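Local coordinates for hydrazine synthase subunit beta (PDB 5C2V), which forms part of the hydrazine synthase complex, which condenses nitric oxide with ammonium to hydrazine, and may modulate passage of the hydroxylamine intermediate between the other subunits' active sites, at residues B[65-69]-B[81-85]; B[15-20]-B[323-329]; B[145-151]-B[193-199]. All blocks are in the same frame, centred on the assembly; numbering follows the deposited sequence.

Contact 1. Residues B[65-69]-B[81-85]; sequences DGAFL and VVDIQ
Phe68 and Asp83 face each other as an antiparallel non-hydrogen-bonded pair, and their side chains leave the same face of the sheet. The Phe68 ring and the Asp83 carboxylate are turned 74° apart and meet only loosely, CE1 of Phe68 lying 4.1 Å from OD2 of Asp83. OD1 of Asp83 accepts a hydrogen bond from the backbone N of Arg86, the carboxylate's stronger partner. One step along, Leu69 and Val82 form the hydrogen-bonded pair: Leu69 N donates to Val82 O and Val82 N to Leu69 O, both at 2.9 Å. Their side chains occupy the other face, CB against CB at 4.1 Å. Ile84 extends this apolar contact. Its CG1, anti to the carbonyl carbon (chi1 -63°), runs beside the Phe68 backbone and comes within 4.1 Å of Leu69 CB, while Ile84 N makes a weak bond to Ala67 O. Before the strand, Asp65 OD1 closes an Asx turn on Ala67 N (3.0 Å), met from above the carboxylate plane. A water donates to Gly66 O and accepts from Gln85 NE2, linking the loop ends. These pairs mark one end of the hairpin 68-73/78-83 in a blade of the beta-propeller. Phe68, Val81 and Asp83 touch Ile90 of strand 88-94, whereas Leu69 and Ile84 pack on Val62 of strand 57-62 and on Phe28 of strand 26-31 in the preceding blade.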
loop_
_atom_site.group_PDB
_atom_site.type_symbol
_atom_site.label_atom_id
_atom_site.label_comp_id
_atom_site.label_asym_id
_atom_site.label_seq_id
_atom_site.Cartn_x
_atom_site.Cartn_y
_atom_site.Cartn_z
ATOM N N ASP B 65 42.213 45.688 -20.232
ATOM C CA ASP B 65 43.588 45.499 -20.682
ATOM C C ASP B 65 44.475 44.960 -19.561
ATOM O O ASP B 65 45.466 44.274 -19.815
ATOM C CB ASP B 65 44.157 46.811 -21.226
ATOM C CG ASP B 65 43.821 48.003 -20.349
ATOM O OD1 ASP B 65 43.852 47.864 -19.109
ATOM O OD2 ASP B 65 43.521 49.080 -20.905
ATOM N N GLY B 66 44.109 45.274 -18.322
ATOM C CA GLY B 66 44.839 44.799 -17.160
ATOM C C GLY B 66 46.020 45.667 -16.773
ATOM O O GLY B 66 46.972 45.188 -16.158
ATOM N N ALA B 67 45.976 46.941 -17.152
ATOM C CA ALA B 67 47.030 47.881 -16.778
ATOM C C ALA B 67 46.719 48.641 -15.488
ATOM O O ALA B 67 47.582 49.339 -14.954
ATOM C CB ALA B 67 47.279 48.862 -17.913
ATOM N N PHE B 68 45.495 48.506 -14.985
ATOM C CA PHE B 68 45.069 49.278 -13.820
ATOM C C PHE B 68 44.158 48.487 -12.885
ATOM O O PHE B 68 43.424 47.599 -13.315
ATOM C CB PHE B 68 44.353 50.559 -14.261
ATOM C CG PHE B 68 45.195 51.470 -15.109
ATOM C CD1 PHE B 68 46.061 52.381 -14.524
ATOM C CD2 PHE B 68 45.114 51.424 -16.492
ATOM C CE1 PHE B 68 46.834 53.222 -15.302
ATOM C CE2 PHE B 68 45.885 52.263 -17.275
ATOM C CZ PHE B 68 46.746 53.163 -16.679
ATOM N N LEU B 69 44.215 48.825 -11.600
ATOM C CA LEU B 69 43.364 48.197 -10.597
ATOM C C LEU B 69 42.635 49.247 -9.763
ATOM O O LEU B 69 43.265 50.030 -9.052
ATOM C CB LEU B 69 44.189 47.285 -9.687
ATOM C CG LEU B 69 43.425 46.574 -8.569
ATOM C CD1 LEU B 69 42.435 45.573 -9.143
ATOM C CD2 LEU B 69 44.387 45.895 -7.607
ATOM N N VAL B 81 43.336 54.314 -7.467
ATOM C CA VAL B 81 43.713 53.819 -8.784
ATOM C C VAL B 81 45.154 53.326 -8.745
ATOM O O VAL B 81 46.072 54.089 -8.445
ATOM C CB VAL B 81 43.559 54.893 -9.874
ATOM C CG1 VAL B 81 43.976 54.335 -11.226
ATOM C CG2 VAL B 81 42.125 55.394 -9.923
ATOM N N VAL B 82 45.345 52.046 -9.048
ATOM C CA VAL B 82 46.655 51.421 -8.920
ATOM C C VAL B 82 47.248 51.042 -10.272
ATOM O O VAL B 82 46.579 50.429 -11.104
ATOM C CB VAL B 82 46.581 50.156 -8.037
ATOM C CG1 VAL B 82 47.924 49.439 -8.002
ATOM C CG2 VAL B 82 46.122 50.516 -6.632
ATOM N N ASP B 83 48.506 51.413 -10.487
ATOM C CA ASP B 83 49.236 50.963 -11.661
ATOM C C ASP B 83 49.720 49.543 -11.393
ATOM O O ASP B 83 50.470 49.305 -10.446
ATOM C CB ASP B 83 50.409 51.897 -11.966
ATOM C CG ASP B 83 50.952 51.718 -13.370
ATOM O OD1 ASP B 83 51.626 50.697 -13.626
ATOM O OD2 ASP B 83 50.711 52.603 -14.218
ATOM N N ILE B 84 49.290 48.601 -12.227
ATOM C CA ILE B 84 49.545 47.188 -11.974
ATOM C C ILE B 84 51.005 46.824 -12.231
ATOM O O ILE B 84 51.605 46.051 -11.483
ATOM C CB ILE B 84 48.623 46.296 -12.834
ATOM C CG1 ILE B 84 47.161 46.534 -12.448
ATOM C CG2 ILE B 84 48.978 44.826 -12.668
ATOM C CD1 ILE B 84 46.181 45.615 -13.139
ATOM N N GLN B 85 51.577 47.401 -13.282
ATOM C CA GLN B 85 52.962 47.121 -13.640
ATOM C C GLN B 85 53.941 47.857 -12.725
ATOM O O GLN B 85 54.984 47.316 -12.360
ATOM C CB GLN B 85 53.210 47.496 -15.101
ATOM C CG GLN B 85 52.151 46.956 -16.049
ATOM C CD GLN B 85 51.960 47.826 -17.275
ATOM O OE1 GLN B 85 52.488 48.936 -17.351
ATOM N NE2 GLN B 85 51.197 47.328 -18.241
HETATM O O HOH W 1 49.548 45.029 -16.793
#

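Contact 2. Residues B[15-20]-B[323-329]; sequences PFHITM and SSVCLSP
The ring of the seven-bladed beta-propeller closes here, where strand 15-20, which opens the first blade, runs beside strand 322-327 of the last. The segment axes approach to 5.5 Å with N-to-C directions only 13° apart, so the neighbours are nearly parallel. Both hydrogen bonds across the segments use a serine side chain, evidence that the blades pack against each other instead of merging into one sheet. Ser323 OG donates to Phe16 O at 3.1 Å, from above the carbonyl plane and off the lone pairs. Ser324 OG accepts a weak bond from Ile18 N (3.4 Å). With that hydroxyl anti to the backbone N (chi1 -175°), it also stands over one face of the His17 ring, toward the rim, 3.7 Å from CD2 of His17. Farther along, the contact turns apolar: Cys326 points toward strand 15-20, and its SG lies 3.8 Å from CG2 of Ile18. Leu27 of strand 26-31 also touches Cys326, and at the other end Pro15 packs on Thr11 of the gamma subunit. The Met20 side chain, extended beyond CG, carries its SD past the end of strand 322-327 to 3.6 Å from CA of Ser328.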
loop_
_atom_site.group_PDB
_atom_site.type_symbol
_atom_site.label_atom_id
_atom_site.label_comp_id
_atom_site.label_asym_id
_atom_site.label_seq_id
_atom_site.Cartn_x
_atom_site.Cartn_y
_atom_site.Cartn_z
ATOM N N PRO B 15 42.290 39.131 4.315
ATOM C CA PRO B 15 41.731 39.378 2.977
ATOM C C PRO B 15 40.201 39.390 2.947
ATOM O O PRO B 15 39.563 38.420 3.356
ATOM C CB PRO B 15 42.253 38.190 2.161
ATOM C CG PRO B 15 43.392 37.622 2.950
ATOM C CD PRO B 15 43.067 37.882 4.379
ATOM N N PHE B 16 39.631 40.490 2.460
ATOM C CA PHE B 16 38.186 40.620 2.303
ATOM C C PHE B 16 37.613 40.346 0.908
ATOM O O PHE B 16 36.402 40.181 0.757
ATOM C CB PHE B 16 37.781 42.031 2.734
ATOM C CG PHE B 16 36.377 42.131 3.238
ATOM C CD1 PHE B 16 36.043 41.635 4.486
ATOM C CD2 PHE B 16 35.393 42.736 2.475
ATOM C CE1 PHE B 16 34.751 41.727 4.959
ATOM C CE2 PHE B 16 34.099 42.833 2.944
ATOM C CZ PHE B 16 33.777 42.328 4.188
ATOM N N HIS B 17 38.474 40.282 -0.104
ATOM C CA HIS B 17 37.998 40.222 -1.486
ATOM C C HIS B 17 39.078 39.676 -2.410
ATOM O O HIS B 17 40.264 39.727 -2.082
ATOM C CB HIS B 17 37.544 41.615 -1.948
ATOM C CG HIS B 17 36.814 41.624 -3.258
ATOM N ND1 HIS B 17 37.461 41.694 -4.474
ATOM C CD2 HIS B 17 35.491 41.579 -3.540
ATOM C CE1 HIS B 17 36.568 41.689 -5.447
ATOM N NE2 HIS B 17 35.364 41.619 -4.908
ATOM N N ILE B 18 38.677 39.169 -3.569
ATOM C CA ILE B 18 39.646 38.697 -4.547
ATOM C C ILE B 18 39.098 38.811 -5.970
ATOM O O ILE B 18 37.893 38.691 -6.199
ATOM C CB ILE B 18 40.073 37.235 -4.247
ATOM C CG1 ILE B 18 41.332 36.860 -5.033
ATOM C CG2 ILE B 18 38.929 36.262 -4.515
ATOM C CD1 ILE B 18 41.889 35.497 -4.679
ATOM N N THR B 19 39.991 39.065 -6.921
ATOM C CA THR B 19 39.631 39.105 -8.331
ATOM C C THR B 19 40.823 38.663 -9.164
ATOM O O THR B 19 41.887 38.360 -8.625
ATOM C CB THR B 19 39.177 40.511 -8.772
ATOM O OG1 THR B 19 38.757 40.473 -10.142
ATOM C CG2 THR B 19 40.313 41.513 -8.621
ATOM N N MET B 20 40.650 38.630 -10.480
ATOM C CA MET B 20 41.701 38.134 -11.357
ATOM C C MET B 20 41.749 38.918 -12.661
ATOM O O MET B 20 40.720 39.368 -13.164
ATOM C CB MET B 20 41.489 36.645 -11.638
ATOM C CG MET B 20 42.735 35.899 -12.077
ATOM S SD MET B 20 42.399 34.146 -12.324
ATOM C CE MET B 20 44.033 33.451 -12.108
ATOM N N SER B 323 35.091 35.008 2.324
ATOM C CA SER B 323 34.158 36.082 2.000
ATOM C C SER B 323 34.022 36.359 0.501
ATOM O O SER B 323 33.052 36.984 0.071
ATOM C CB SER B 323 34.580 37.366 2.719
ATOM O OG SER B 323 35.960 37.627 2.523
ATOM N N SER B 324 34.985 35.901 -0.294
ATOM C CA SER B 324 34.969 36.187 -1.726
ATOM C C SER B 324 35.585 35.071 -2.565
ATOM O O SER B 324 36.502 34.382 -2.124
ATOM C CB SER B 324 35.701 37.502 -2.008
ATOM O OG SER B 324 35.593 37.866 -3.372
ATOM N N VAL B 325 35.070 34.902 -3.780
ATOM C CA VAL B 325 35.593 33.904 -4.706
ATOM C C VAL B 325 35.750 34.476 -6.111
ATOM O O VAL B 325 35.066 35.432 -6.481
ATOM C CB VAL B 325 34.687 32.657 -4.779
ATOM C CG1 VAL B 325 34.812 31.825 -3.510
ATOM C CG2 VAL B 325 33.241 33.062 -5.030
ATOM N N CYS B 326 36.653 33.889 -6.891
ATOM C CA CYS B 326 36.818 34.291 -8.287
ATOM C C CYS B 326 37.280 33.120 -9.149
ATOM O O CYS B 326 37.793 32.126 -8.639
ATOM C CB CYS B 326 37.806 35.454 -8.403
ATOM S SG CYS B 326 39.526 35.024 -8.051
ATOM N N LEU B 327 37.097 33.245 -10.459
ATOM C CA LEU B 327 37.445 32.173 -11.386
ATOM C C LEU B 327 38.506 32.588 -12.396
ATOM O O LEU B 327 38.631 33.765 -12.741
ATOM C CB LEU B 327 36.201 31.694 -12.137
ATOM C CG LEU B 327 35.190 30.826 -11.391
ATOM C CD1 LEU B 327 33.950 30.641 -12.241
ATOM C CD2 LEU B 327 35.799 29.482 -11.042
ATOM N N SER B 328 39.266 31.608 -12.870
ATOM C CA SER B 328 40.160 31.811 -14.000
ATOM C C SER B 328 39.316 31.883 -15.271
ATOM O O SER B 328 38.237 31.294 -15.326
ATOM C CB SER B 328 41.191 30.682 -14.087
ATOM O OG SER B 328 40.560 29.424 -14.251
ATOM N N PRO B 329 39.796 32.612 -16.292
ATOM C CA PRO B 329 39.024 32.790 -17.529
ATOM C C PRO B 329 38.671 31.476 -18.230
ATOM O O PRO B 329 37.697 31.439 -18.982
ATOM C CB PRO B 329 39.956 33.640 -18.407
ATOM C CG PRO B 329 41.314 33.499 -17.799
ATOM C CD PRO B 329 41.073 33.344 -16.334
#

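Contact 3. Residues B[145-151]-B[193-199]; sequences RMVEISP and RDVVYTP
Stacking joins the two arginines at the start of the segments. The guanidinium of Arg145 lies flat on that of Arg193, with centres 4.3 Å apart and planes inclined by 22°, and NH1 of Arg145 sits over the Arg193 group, offset toward its rim. NH1 of Arg145 and NE of Arg193 are both donors, so no hydrogen bond joins them. Their shared partner is an anion: Glu69 of the gamma subunit forms salt bridges to both, through OE1 to Arg145 and OE2 to Arg193. Asp161 forms a separate salt bridge to NH2 of Arg193, while Glu69 takes NH1. The stack is thus consistent with two like charges held together by carboxylates at a subunit interface.

The hydrogen bond across the segments runs from Tyr197 N to OE1 of Glu148, at 3.2 Å and with an N-H...O angle of 147°, using the anti lone pair. Glu148 reaches it with CG anti to the backbone N (chi1 173°) and a bend at chi2. The strands concerned, 144-149 and 190-197, are the first strands of successive four-stranded blades in the beta-propeller. Near the centre of the chain they run almost parallel, their segment axes 6.2 Å apart, and side chains from both strands meet between the blades.

Apolar and aromatic packing accounts for much of this meeting. CG of Met146 meets CG1 of Val195 at 4.2 Å. CG of Glu148 approaches the Tyr197 ring at its edge, in plane, 3.4 Å from CD2. Over one face of the same ring, Ser150 CA makes a CH-pi contact 4.1 Å from the centroid. Beyond the strand ends there is van der Waals packing on a carbonyl oxygen, with Pro151 CG 3.7 Å from the backbone O of Pro199.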
loop_
_atom_site.group_PDB
_atom_site.type_symbol
_atom_site.label_atom_id
_atom_site.label_comp_id
_atom_site.label_asym_id
_atom_site.label_seq_id
_atom_site.Cartn_x
_atom_site.Cartn_y
_atom_site.Cartn_z
ATOM N N ARG B 145 24.959 47.142 -2.062
ATOM C CA ARG B 145 26.143 46.387 -1.655
ATOM C C ARG B 145 27.161 46.218 -2.780
ATOM O O ARG B 145 28.364 46.383 -2.582
ATOM C CB ARG B 145 25.732 45.014 -1.119
ATOM C CG ARG B 145 26.889 44.164 -0.616
ATOM C CD ARG B 145 27.726 44.907 0.414
ATOM N NE ARG B 145 28.774 44.059 0.975
ATOM C CZ ARG B 145 28.721 43.506 2.183
ATOM N NH1 ARG B 145 27.674 43.719 2.967
ATOM N NH2 ARG B 145 29.720 42.745 2.611
ATOM N N MET B 146 26.657 45.889 -3.963
ATOM C CA MET B 146 27.494 45.531 -5.100
ATOM C C MET B 146 26.735 45.828 -6.387
ATOM O O MET B 146 25.504 45.840 -6.389
ATOM C CB MET B 146 27.887 44.049 -5.019
ATOM C CG MET B 146 28.599 43.478 -6.238
ATOM S SD MET B 146 30.210 44.217 -6.556
ATOM C CE MET B 146 31.263 43.165 -5.562
ATOM N N VAL B 147 27.452 46.076 -7.479
ATOM C CA VAL B 147 26.796 46.177 -8.773
ATOM C C VAL B 147 27.255 45.035 -9.668
ATOM O O VAL B 147 28.109 44.249 -9.276
ATOM C CB VAL B 147 27.103 47.517 -9.456
ATOM C CG1 VAL B 147 26.470 48.663 -8.684
ATOM C CG2 VAL B 147 28.606 47.713 -9.584
ATOM N N GLU B 148 26.667 44.932 -10.855
ATOM C CA GLU B 148 27.168 44.032 -11.890
ATOM C C GLU B 148 26.781 44.564 -13.267
ATOM O O GLU B 148 25.679 45.083 -13.442
ATOM C CB GLU B 148 26.634 42.611 -11.678
ATOM C CG GLU B 148 26.945 41.621 -12.796
ATOM C CD GLU B 148 28.354 41.055 -12.730
ATOM O OE1 GLU B 148 28.514 39.835 -12.947
ATOM O OE2 GLU B 148 29.305 41.824 -12.486
ATOM N N ILE B 149 27.662 44.408 -14.250
ATOM C CA ILE B 149 27.360 44.870 -15.600
ATOM C C ILE B 149 27.088 43.699 -16.541
ATOM O O ILE B 149 27.826 42.714 -16.559
ATOM C CB ILE B 149 28.502 45.729 -16.177
ATOM C CG1 ILE B 149 28.866 46.852 -15.205
ATOM C CG2 ILE B 149 28.109 46.305 -17.529
ATOM C CD1 ILE B 149 29.922 47.797 -15.733
ATOM N N SER B 150 26.011 43.817 -17.312
ATOM C CA SER B 150 25.622 42.797 -18.277
ATOM C C SER B 150 26.666 42.657 -19.386
ATOM O O SER B 150 27.393 43.607 -19.675
ATOM C CB SER B 150 24.254 43.134 -18.870
ATOM O OG SER B 150 24.274 44.398 -19.511
ATOM N N PRO B 151 26.749 41.464 -20.003
ATOM C CA PRO B 151 27.718 41.205 -21.076
ATOM C C PRO B 151 27.596 42.162 -22.262
ATOM O O PRO B 151 28.601 42.443 -22.914
ATOM C CB PRO B 151 27.394 39.766 -21.507
ATOM C CG PRO B 151 26.036 39.479 -20.948
ATOM C CD PRO B 151 25.965 40.261 -19.682
ATOM N N ARG B 193 24.718 39.747 -0.240
ATOM C CA ARG B 193 26.157 39.964 -0.348
ATOM C C ARG B 193 26.774 40.045 -1.749
ATOM O O ARG B 193 27.916 40.487 -1.888
ATOM C CB ARG B 193 26.870 38.862 0.436
ATOM C CG ARG B 193 26.589 38.888 1.929
ATOM C CD ARG B 193 27.194 40.128 2.567
ATOM N NE ARG B 193 26.162 41.039 3.043
ATOM C CZ ARG B 193 25.830 41.187 4.319
ATOM N NH1 ARG B 193 26.458 40.490 5.259
ATOM N NH2 ARG B 193 24.864 42.029 4.648
ATOM N N ASP B 194 26.044 39.630 -2.781
ATOM C CA ASP B 194 26.610 39.635 -4.132
ATOM C C ASP B 194 25.544 39.552 -5.227
ATOM O O ASP B 194 24.414 39.139 -4.973
ATOM C CB ASP B 194 27.610 38.486 -4.291
ATOM C CG ASP B 194 28.726 38.814 -5.268
ATOM O OD1 ASP B 194 28.566 39.765 -6.062
ATOM O OD2 ASP B 194 29.766 38.123 -5.237
ATOM N N VAL B 195 25.914 39.940 -6.443
ATOM C CA VAL B 195 25.083 39.680 -7.617
ATOM C C VAL B 195 25.950 39.349 -8.836
ATOM O O VAL B 195 26.923 40.049 -9.117
ATOM C CB VAL B 195 24.164 40.880 -7.937
ATOM C CG1 VAL B 195 24.940 42.192 -7.879
ATOM C CG2 VAL B 195 23.479 40.696 -9.286
ATOM N N VAL B 196 25.606 38.284 -9.557
ATOM C CA VAL B 196 26.340 37.948 -10.779
ATOM C C VAL B 196 25.415 37.742 -11.975
ATOM O O VAL B 196 24.236 37.443 -11.816
ATOM C CB VAL B 196 27.202 36.678 -10.604
ATOM C CG1 VAL B 196 28.302 36.913 -9.580
ATOM C CG2 VAL B 196 26.338 35.490 -10.217
ATOM N N TYR B 197 25.970 37.907 -13.172
ATOM C CA TYR B 197 25.231 37.715 -14.417
ATOM C C TYR B 197 25.634 36.415 -15.101
ATOM O O TYR B 197 26.787 35.993 -15.019
ATOM C CB TYR B 197 25.465 38.886 -15.375
ATOM C CG TYR B 197 24.297 39.836 -15.529
ATOM C CD1 TYR B 197 23.201 39.501 -16.314
ATOM C CD2 TYR B 197 24.303 41.080 -14.913
ATOM C CE1 TYR B 197 22.137 40.372 -16.464
ATOM C CE2 TYR B 197 23.246 41.956 -15.059
ATOM C CZ TYR B 197 22.164 41.598 -15.834
ATOM O OH TYR B 197 21.110 42.469 -15.980
ATOM N N THR B 198 24.680 35.782 -15.775
ATOM C CA THR B 198 24.983 34.627 -16.609
ATOM C C THR B 198 25.589 35.110 -17.925
ATOM O O THR B 198 25.249 36.194 -18.399
ATOM C CB THR B 198 23.727 33.775 -16.884
ATOM O OG1 THR B 198 22.702 34.598 -17.457
ATOM C CG2 THR B 198 23.212 33.155 -15.595
ATOM N N PRO B 199 26.501 34.315 -18.510
ATOM C CA PRO B 199 27.207 34.674 -19.747
ATOM C C PRO B 199 26.289 35.102 -20.895
ATOM O O PRO B 199 26.702 35.907 -21.729
ATOM C CB PRO B 199 27.947 33.385 -20.105
ATOM C CG PRO B 199 28.202 32.743 -18.791
ATOM C CD PRO B 199 26.996 33.043 -17.949
#

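Overall arrangement
From the N terminus, strand 15-20 enters contact 2 first, but its partner, 323-329, arrives only after 302 intervening residues, so contact 2 closes the largest of the three loops. Contacts 1 and 3 both nest inside it and follow one another in series: 65-69 meets 81-85 within a single hairpin, and later 145-151 meets 193-199 across 41 residues. No two contacts cross or touch. Contact 1 ties strands inside one blade, its centre about 21 Å from the centre of the chain. Contacts 2 and 3, whose centres lie about 9 and 7 Å from it, each join the first strands of adjacent blades, with their centres about 14 Å apart near the middle of the propeller.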